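Long-range contacts in putative xanthine dehydrogenase YAGS fad-binding subunit (Escherichia coli, PDB 5G5G), which binds the molybdenum centre and the pterin cytosine dinucleotide in a periplasmic aldehyde oxidase and probably oxidises aldehydes there: residues A449-Q455 against G564-E570; L220-L224 against A252-L257; F412-R417 against G432-A436. All blocks are in the same frame, centred on the assembly; numbering follows the deposited sequence.

In the fold
The three contacts hold different elements and do not touch one another. Interactions 1 and 3 lie in the same molybdopterin-binding domain, and strands 429-441 and 447-453 follow each other in the chain, yet the nearest atoms of the two contacts are about 35 Å apart. Interaction 2 belongs to the preceding molybdopterin-binding domain, its centre about 33 Å from that of interaction 1. Chemistry follows place: interaction 1, partly exposed, is a strand pair with salt bridges and a stack on one face; interaction 2 is a wholly buried, purely aliphatic helix pair; interaction 3, largely buried, sets aromatic rings and an arginine against a strand, with one water between them.

Interaction 1: A449-Q455 against G564-E570; sequences ARVHLEQ and GRLTAEE
The guanidinium of R565 lies flat on the imidazole of H452, the planes only 6° apart and the centres 3.7 Å from each other, with H452 ND1 over the middle of the guanidinium. At the edge of the same guanidinium, R565 NH1 meets E454 OE2 at 2.8 Å in a salt bridge; both its hydrogen bonds are weak, the one to OE2 bent and the one to OE1 long, and E454 is held more firmly by T460. R565 reaches this place because its CG sits between the backbone N and the carbonyl carbon (chi1 78°) and the chain then runs straight to NE. At the imidazole edge, H452 ND1 and T567 OG1 share a 2.7 Å hydrogen bond, while NE2 bonds to E462, so both ring nitrogens are engaged and the ring's rotation is fixed. Further along, R450 NH1 makes a salt bridge of 2.9 Å to E569 OE1, in the guanidinium plane but from above the carboxylate plane; R450 NE is paired with E462.

R450, H452, T567 and E569 stand on one face of an antiparallel strand pair; E454 and R565 lie just beyond it. A449-E570, V451-A568 and L453-L566 are joined by two backbone bonds each. At the non-hydrogen-bonded pairs R450-E569 and H452-T567, CA-H...O contacts such as R450 CA to A568 O (3.2 Å) supplement these bonds.

Strand 447-453 is flanked by 566-574 and 459-462 in a mixed sheet of the cofactor-binding domain. On the face carrying V451, L453, L566 and A568, V451 packs on A522 and L526, and L453 on I530, all from helix 511-534.

Interaction 2: L220-L224 against A252-L257; sequences LAKTL and ALLAAL
L220, T223 and L224 face L253, A256 and L257 across two helix segments whose axes cross at -56° and come no closer than 10.7 Å, a spacing filled by aliphatic side chains. L253 lies in the middle. Its CD1 touches T223 CG2 at 3.7 Å and L224 CD2 at 3.8 Å, so this one methyl meets two successive residues of the facing helix. The threonine offers its methyl because OG1 lies beside the backbone N (chi1 -54°), which puts CG2 anti to that N; OG1 is thereby turned back to bond the carbonyl of D219, and its polarity is spent within its own helix.

L224 divides its two methyls between partners. CD1 rests on A256 CB at 4.0 Å, and CD2 meets L257 CD2 at 3.6 Å, the closest approach in the contact, as the two leucines run alongside each other, head to tail. A256 aims its CB at the other helix, and its small size lets L224 come in close. Looser contact comes from L220, whose CD1 stays 4.2 Å from L253 CA.

Helix 213-224 is the crossover of a beta-alpha-beta unit joining the parallel neighbours 203-208 and 231-234, and helix 250-262 leads on to strand 266-269 of the same mixed sheet. Both helices pack on this sheet: L220 lies on L204 and L206, L224 on L204 and W199, and A252 on S195 and L206, while W199 bonds the A256 carbonyl.

Interaction 3: F412-R417 against G432-A436; sequences FGWKQR and GHGVA
H433 O receives a hydrogen bond from a water at 2.7 Å, and the same water accepts one from R417 NH1 at 2.8 Å, so a single bridge ties the arginine to the strand backbone. The arginine also makes direct contact, its CG lying 3.9 Å from H433 CB as the two side chains pass with opposite headings. R417 runs extended as far as CD, its CG anti to the backbone N (chi1 -180°), which lays CD over one face of the W414 ring, toward the rim. The bend at chi3 (78°) then directs the guanidinium, and W414 CZ2 lies under one face of it, toward its rim.

W414 brings the far rim of its indole to the strand: CZ3 lies 3.7 Å from G434 C, and CH2 is 3.7 Å from V435 CG1, the valine standing roughly perpendicular to the tryptophan side chain. Its NE1 bonds to D375, which fixes the turn of the ring. With an alanine here, a gap would probably open between R417 and V435, leaving the R417 chain without the indole its CD rests on and D375 without its indole donor.

The contact joins the end of helix 401-412 to strand 429-441 of a mixed sheet. G413 leaves the helix with positive phi, and the 3-10 turn 414-416 carries the chain from W414 round to R417, with R417 N bonded to W414 O.

F412 meets H433 rim to rim, planes 83° apart, with F412 CE2 3.7 Å from H433 CD2. H433 NE2 bonds to E592 on the adjacent strand 584-596, and R606 makes a cation-pi contact with F412. Helix 376-382 adds P376 and V377 against the indole.

Interaction 1: A449-Q455 against G564-E570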
loop_
_atom_site.group_PDB
_atom_site.type_symbol
_atom_site.label_atom_id
_atom_site.label_comp_id
_atom_site.label_asym_id
_atom_site.label_seq_id
_atom_site.Cartn_x
_atom_site.Cartn_y
_atom_site.Cartn_z
ATOM N N ALA C 449 13.211 7.396 -29.085
ATOM C CA ALA C 449 13.808 8.452 -28.301
ATOM C C ALA C 449 14.458 9.488 -29.186
ATOM O O ALA C 449 14.806 9.231 -30.333
ATOM C CB ALA C 449 14.836 7.869 -27.331
ATOM N N ARG C 450 14.578 10.698 -28.664
ATOM C CA ARG C 450 15.314 11.773 -29.312
ATOM C C ARG C 450 16.475 12.099 -28.378
ATOM O O ARG C 450 16.285 12.209 -27.172
ATOM C CB ARG C 450 14.378 12.975 -29.488
ATOM C CG ARG C 450 14.977 14.160 -30.177
ATOM C CD ARG C 450 13.900 15.121 -30.734
ATOM N NE ARG C 450 12.855 15.456 -29.773
ATOM C CZ ARG C 450 11.528 15.258 -29.874
ATOM N NH1 ARG C 450 10.940 14.667 -30.918
ATOM N NH2 ARG C 450 10.765 15.662 -28.891
ATOM N N VAL C 451 17.685 12.153 -28.917
ATOM C CA VAL C 451 18.890 12.464 -28.129
ATOM C C VAL C 451 19.621 13.612 -28.816
ATOM O O VAL C 451 19.817 13.594 -30.030
ATOM C CB VAL C 451 19.816 11.261 -28.000
ATOM C CG1 VAL C 451 21.009 11.574 -27.075
ATOM C CG2 VAL C 451 19.050 10.077 -27.453
ATOM N N HIS C 452 19.984 14.613 -28.037
ATOM C CA HIS C 452 20.689 15.808 -28.550
ATOM C C HIS C 452 22.063 15.935 -27.920
ATOM O O HIS C 452 22.205 15.726 -26.684
ATOM C CB HIS C 452 20.000 17.070 -28.176
ATOM C CG HIS C 452 18.534 17.085 -28.425
ATOM N ND1 HIS C 452 17.998 17.641 -29.564
ATOM C CD2 HIS C 452 17.492 16.685 -27.671
ATOM C CE1 HIS C 452 16.681 17.585 -29.501
ATOM N NE2 HIS C 452 16.347 17.023 -28.357
ATOM N N LEU C 453 23.061 16.249 -28.735
ATOM C CA LEU C 453 24.360 16.699 -28.214
ATOM C C LEU C 453 24.304 18.216 -28.284
ATOM O O LEU C 453 24.232 18.794 -29.394
ATOM C CB LEU C 453 25.534 16.174 -29.039
ATOM C CG LEU C 453 26.931 16.641 -28.614
ATOM C CD1 LEU C 453 27.257 16.135 -27.206
ATOM C CD2 LEU C 453 28.014 16.183 -29.579
ATOM N N GLU C 454 24.338 18.840 -27.113
ATOM C CA GLU C 454 24.215 20.298 -26.978
ATOM C C GLU C 454 25.571 20.982 -27.256
ATOM O O GLU C 454 26.606 20.361 -27.180
ATOM C CB GLU C 454 23.701 20.664 -25.565
ATOM C CG GLU C 454 22.424 19.936 -25.101
ATOM C CD GLU C 454 21.154 20.375 -25.839
ATOM O OE1 GLU C 454 21.199 21.337 -26.631
ATOM O OE2 GLU C 454 20.087 19.752 -25.599
ATOM N N GLN C 455 25.549 22.273 -27.551
ATOM C CA GLN C 455 26.800 23.015 -27.851
ATOM C C GLN C 455 27.788 23.089 -26.671
ATOM O O GLN C 455 29.000 23.158 -26.882
ATOM C CB GLN C 455 26.482 24.421 -28.376
ATOM C CG GLN C 455 25.797 24.413 -29.740
ATOM C CD GLN C 455 25.855 25.766 -30.435
ATOM O OE1 GLN C 455 25.166 26.699 -30.039
ATOM N NE2 GLN C 455 26.652 25.863 -31.474
ATOM N N GLY C 564 26.212 24.037 -34.222
ATOM C CA GLY C 564 24.871 24.002 -33.659
ATOM C C GLY C 564 24.629 22.607 -33.101
ATOM O O GLY C 564 25.404 21.695 -33.361
ATOM N N ARG C 565 23.571 22.458 -32.328
ATOM C CA ARG C 565 23.302 21.153 -31.663
ATOM C C ARG C 565 23.015 20.052 -32.697
ATOM O O ARG C 565 22.655 20.350 -33.846
ATOM C CB ARG C 565 22.260 21.279 -30.559
ATOM C CG ARG C 565 20.792 21.358 -30.894
ATOM C CD ARG C 565 20.046 21.267 -29.560
ATOM N NE ARG C 565 18.605 21.289 -29.689
ATOM C CZ ARG C 565 17.743 20.933 -28.731
ATOM N NH1 ARG C 565 18.166 20.491 -27.530
ATOM N NH2 ARG C 565 16.426 21.017 -28.959
ATOM N N LEU C 566 23.324 18.803 -32.327
ATOM C CA LEU C 566 23.087 17.661 -33.193
ATOM C C LEU C 566 21.975 16.838 -32.558
ATOM O O LEU C 566 22.028 16.548 -31.340
ATOM C CB LEU C 566 24.356 16.843 -33.373
ATOM C CG LEU C 566 25.490 17.502 -34.160
ATOM C CD1 LEU C 566 26.793 16.708 -34.033
ATOM C CD2 LEU C 566 25.116 17.723 -35.637
ATOM N N THR C 567 20.956 16.495 -33.360
ATOM C CA THR C 567 19.766 15.836 -32.854
ATOM C C THR C 567 19.480 14.565 -33.650
ATOM O O THR C 567 19.463 14.605 -34.882
ATOM C CB THR C 567 18.532 16.768 -32.950
ATOM O OG1 THR C 567 18.745 17.902 -32.110
ATOM C CG2 THR C 567 17.255 16.048 -32.516
ATOM N N ALA C 568 19.272 13.456 -32.944
ATOM C CA ALA C 568 18.918 12.192 -33.545
ATOM C C ALA C 568 17.610 11.754 -32.946
ATOM O O ALA C 568 17.406 11.902 -31.744
ATOM C CB ALA C 568 19.999 11.161 -33.283
ATOM N N GLU C 569 16.733 11.202 -33.759
ATOM C CA GLU C 569 15.469 10.644 -33.279
ATOM C C GLU C 569 15.253 9.326 -33.977
ATOM O O GLU C 569 15.178 9.270 -35.219
ATOM C CB GLU C 569 14.318 11.579 -33.579
ATOM C CG GLU C 569 12.993 11.031 -33.113
ATOM C CD GLU C 569 11.910 12.072 -33.124
ATOM O OE1 GLU C 569 12.195 13.281 -33.169
ATOM O OE2 GLU C 569 10.763 11.664 -33.095
ATOM N N GLU C 570 15.225 8.267 -33.199
ATOM C CA GLU C 570 15.095 6.923 -33.765
ATOM C C GLU C 570 14.293 6.028 -32.839
ATOM O O GLU C 570 14.154 6.293 -31.683
ATOM C CB GLU C 570 16.484 6.270 -33.985
ATOM C CG GLU C 570 17.445 7.011 -34.886
ATOM C CD GLU C 570 17.085 7.004 -36.361
ATOM O OE1 GLU C 570 16.503 6.004 -36.833
ATOM O OE2 GLU C 570 17.465 7.970 -37.045
#

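Interaction 2: L220-L224 against A252-L257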
loop_
_atom_site.group_PDB
_atom_site.type_symbol
_atom_site.label_atom_id
_atom_site.label_comp_id
_atom_site.label_asym_id
_atom_site.label_seq_id
_atom_site.Cartn_x
_atom_site.Cartn_y
_atom_site.Cartn_z
ATOM N N LEU C 220 -7.832 8.564 -24.138
ATOM C CA LEU C 220 -8.586 9.781 -23.671
ATOM C C LEU C 220 -9.242 10.463 -24.878
ATOM O O LEU C 220 -10.414 10.871 -24.836
ATOM C CB LEU C 220 -7.674 10.762 -22.958
ATOM C CG LEU C 220 -8.356 12.010 -22.399
ATOM C CD1 LEU C 220 -9.556 11.657 -21.542
ATOM C CD2 LEU C 220 -7.367 12.844 -21.614
ATOM N N ALA C 221 -8.460 10.596 -25.955
ATOM C CA ALA C 221 -9.001 11.167 -27.188
ATOM C C ALA C 221 -10.192 10.375 -27.706
ATOM O O ALA C 221 -11.192 10.965 -28.084
ATOM C CB ALA C 221 -7.925 11.326 -28.260
ATOM N N LYS C 222 -10.122 9.040 -27.715
ATOM C CA LYS C 222 -11.253 8.249 -28.203
ATOM C C LYS C 222 -12.487 8.396 -27.314
ATOM O O LYS C 222 -13.624 8.377 -27.795
ATOM C CB LYS C 222 -10.869 6.771 -28.287
ATOM C CG LYS C 222 -11.927 5.870 -28.886
ATOM C CD LYS C 222 -11.359 4.468 -29.130
ATOM C CE LYS C 222 -12.440 3.386 -29.345
ATOM N NZ LYS C 222 -12.972 3.159 -30.706
ATOM N N THR C 223 -12.264 8.460 -26.009
ATOM C CA THR C 223 -13.360 8.591 -25.063
ATOM C C THR C 223 -14.057 9.946 -25.213
ATOM O O THR C 223 -15.311 10.050 -25.248
ATOM C CB THR C 223 -12.858 8.411 -23.607
ATOM O OG1 THR C 223 -12.143 7.168 -23.463
ATOM C CG2 THR C 223 -14.019 8.397 -22.662
ATOM N N LEU C 224 -13.268 10.996 -25.299
ATOM C CA LEU C 224 -13.797 12.349 -25.536
ATOM C C LEU C 224 -14.313 12.603 -26.940
ATOM O O LEU C 224 -15.043 13.602 -27.142
ATOM C CB LEU C 224 -12.715 13.383 -25.299
ATOM C CG LEU C 224 -12.233 13.485 -23.827
ATOM C CD1 LEU C 224 -11.054 14.447 -23.738
ATOM C CD2 LEU C 224 -13.388 13.941 -22.955
ATOM N N ALA C 252 -8.947 11.184 -14.926
ATOM C CA ALA C 252 -8.512 11.792 -16.171
ATOM C C ALA C 252 -9.711 12.216 -17.032
ATOM O O ALA C 252 -9.772 13.341 -17.546
ATOM C CB ALA C 252 -7.634 10.798 -16.904
ATOM N N LEU C 253 -10.627 11.288 -17.258
ATOM C CA LEU C 253 -11.816 11.591 -17.999
ATOM C C LEU C 253 -12.581 12.740 -17.360
ATOM O O LEU C 253 -12.939 13.717 -18.039
ATOM C CB LEU C 253 -12.728 10.384 -18.135
ATOM C CG LEU C 253 -14.022 10.701 -18.889
ATOM C CD1 LEU C 253 -13.765 11.217 -20.286
ATOM C CD2 LEU C 253 -14.923 9.493 -18.960
ATOM N N LEU C 254 -12.806 12.643 -16.051
ATOM C CA LEU C 254 -13.689 13.642 -15.408
ATOM C C LEU C 254 -13.001 14.995 -15.356
ATOM O O LEU C 254 -13.667 16.048 -15.559
ATOM C CB LEU C 254 -14.161 13.163 -14.046
ATOM C CG LEU C 254 -15.242 12.067 -14.215
ATOM C CD1 LEU C 254 -15.448 11.387 -12.906
ATOM C CD2 LEU C 254 -16.573 12.622 -14.627
ATOM N N ALA C 255 -11.690 15.030 -15.115
ATOM C CA ALA C 255 -10.972 16.308 -15.151
ATOM C C ALA C 255 -11.162 16.995 -16.484
ATOM O O ALA C 255 -11.464 18.203 -16.564
ATOM C CB ALA C 255 -9.482 16.119 -14.854
ATOM N N ALA C 256 -10.980 16.221 -17.546
ATOM C CA ALA C 256 -11.087 16.716 -18.907
ATOM C C ALA C 256 -12.497 17.235 -19.243
ATOM O O ALA C 256 -12.676 18.362 -19.746
ATOM C CB ALA C 256 -10.669 15.644 -19.897
ATOM N N LEU C 257 -13.508 16.422 -18.937
ATOM C CA LEU C 257 -14.886 16.872 -19.137
ATOM C C LEU C 257 -15.220 18.140 -18.364
ATOM O O LEU C 257 -15.856 19.064 -18.887
ATOM C CB LEU C 257 -15.864 15.774 -18.727
ATOM C CG LEU C 257 -15.812 14.569 -19.652
ATOM C CD1 LEU C 257 -16.695 13.483 -19.059
ATOM C CD2 LEU C 257 -16.296 14.948 -21.033
#

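Interaction 3: F412-R417 against G432-A436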
loop_
_atom_site.group_PDB
_atom_site.type_symbol
_atom_site.label_atom_id
_atom_site.label_comp_id
_atom_site.label_asym_id
_atom_site.label_seq_id
_atom_site.Cartn_x
_atom_site.Cartn_y
_atom_site.Cartn_z
ATOM N N PHE C 412 21.990 -19.008 1.285
ATOM C CA PHE C 412 20.964 -19.024 2.350
ATOM C C PHE C 412 21.242 -19.991 3.451
ATOM O O PHE C 412 20.688 -19.848 4.502
ATOM C CB PHE C 412 19.631 -19.379 1.711
ATOM C CG PHE C 412 18.430 -19.257 2.612
ATOM C CD1 PHE C 412 17.855 -18.040 2.878
ATOM C CD2 PHE C 412 17.816 -20.423 3.106
ATOM C CE1 PHE C 412 16.672 -17.964 3.653
ATOM C CE2 PHE C 412 16.627 -20.363 3.840
ATOM C CZ PHE C 412 16.058 -19.124 4.110
ATOM N N GLY C 413 22.045 -21.015 3.164
ATOM C CA GLY C 413 22.275 -22.094 4.089
ATOM C C GLY C 413 21.106 -23.056 4.099
ATOM O O GLY C 413 20.694 -23.543 5.179
ATOM N N TRP C 414 20.633 -23.404 2.897
ATOM C CA TRP C 414 19.491 -24.291 2.755
ATOM C C TRP C 414 19.699 -25.661 3.393
ATOM O O TRP C 414 18.761 -26.251 3.943
ATOM C CB TRP C 414 19.150 -24.452 1.276
ATOM C CG TRP C 414 18.031 -25.336 1.017
ATOM C CD1 TRP C 414 18.094 -26.582 0.508
ATOM C CD2 TRP C 414 16.656 -25.060 1.268
ATOM N NE1 TRP C 414 16.818 -27.093 0.377
ATOM C CE2 TRP C 414 15.918 -26.186 0.852
ATOM C CE3 TRP C 414 15.959 -23.947 1.772
ATOM C CZ2 TRP C 414 14.516 -26.245 0.963
ATOM C CZ3 TRP C 414 14.557 -24.014 1.859
ATOM C CH2 TRP C 414 13.871 -25.137 1.463
ATOM N N LYS C 415 20.918 -26.182 3.316
ATOM C CA LYS C 415 21.153 -27.478 3.917
ATOM C C LYS C 415 20.971 -27.528 5.436
ATOM O O LYS C 415 20.844 -28.602 6.009
ATOM C CB LYS C 415 22.486 -28.059 3.440
ATOM C CG LYS C 415 22.409 -28.394 1.945
ATOM C CD LYS C 415 23.327 -29.512 1.506
ATOM C CE LYS C 415 23.168 -29.825 0.033
ATOM N NZ LYS C 415 24.033 -28.917 -0.790
ATOM N N GLN C 416 20.890 -26.388 6.084
ATOM C CA GLN C 416 20.679 -26.364 7.520
ATOM C C GLN C 416 19.157 -26.463 7.909
ATOM O O GLN C 416 18.823 -26.589 9.089
ATOM C CB GLN C 416 21.489 -25.159 8.110
ATOM C CG GLN C 416 23.042 -25.460 8.252
ATOM C CD GLN C 416 23.886 -25.634 6.934
ATOM O OE1 GLN C 416 24.190 -24.654 6.221
ATOM N NE2 GLN C 416 24.329 -26.882 6.652
ATOM N N ARG C 417 18.261 -26.450 6.915
ATOM C CA ARG C 417 16.825 -26.720 7.100
ATOM C C ARG C 417 16.604 -28.145 7.661
ATOM O O ARG C 417 17.233 -29.109 7.216
ATOM C CB ARG C 417 16.079 -26.630 5.763
ATOM C CG ARG C 417 14.572 -26.886 5.853
ATOM C CD ARG C 417 13.931 -26.956 4.466
ATOM N NE ARG C 417 14.231 -28.270 3.902
ATOM C CZ ARG C 417 13.372 -29.122 3.327
ATOM N NH1 ARG C 417 12.111 -28.864 3.111
ATOM N NH2 ARG C 417 13.848 -30.285 2.905
ATOM N N GLY C 432 10.816 -21.919 10.255
ATOM C CA GLY C 432 10.768 -22.710 9.038
ATOM C C GLY C 432 11.474 -22.042 7.889
ATOM O O GLY C 432 11.602 -20.810 7.848
ATOM N N HIS C 433 11.917 -22.884 6.941
ATOM C CA HIS C 433 12.604 -22.502 5.742
ATOM C C HIS C 433 11.837 -23.019 4.543
ATOM O O HIS C 433 11.360 -24.161 4.568
ATOM C CB HIS C 433 14.039 -23.064 5.742
ATOM C CG HIS C 433 14.841 -22.638 6.924
ATOM N ND1 HIS C 433 14.890 -23.369 8.093
ATOM C CD2 HIS C 433 15.537 -21.495 7.163
ATOM C CE1 HIS C 433 15.654 -22.745 8.972
ATOM N NE2 HIS C 433 16.012 -21.577 8.452
ATOM N N GLY C 434 11.657 -22.165 3.544
ATOM C CA GLY C 434 10.938 -22.497 2.308
ATOM C C GLY C 434 11.624 -21.959 1.081
ATOM O O GLY C 434 12.367 -20.967 1.140
ATOM N N VAL C 435 11.355 -22.620 -0.054
ATOM C CA VAL C 435 11.850 -22.181 -1.320
ATOM C C VAL C 435 10.769 -22.215 -2.362
ATOM O O VAL C 435 9.841 -23.041 -2.280
ATOM C CB VAL C 435 13.046 -23.066 -1.781
ATOM C CG1 VAL C 435 12.613 -24.530 -1.955
ATOM C CG2 VAL C 435 13.718 -22.537 -3.032
ATOM N N ALA C 436 10.926 -21.344 -3.357
ATOM C CA ALA C 436 10.098 -21.399 -4.579
ATOM C C ALA C 436 10.867 -20.811 -5.754
ATOM O O ALA C 436 11.784 -19.972 -5.569
ATOM C CB ALA C 436 8.779 -20.649 -4.402
HETATM O O HOH W 1 10.830 -26.330 3.053
#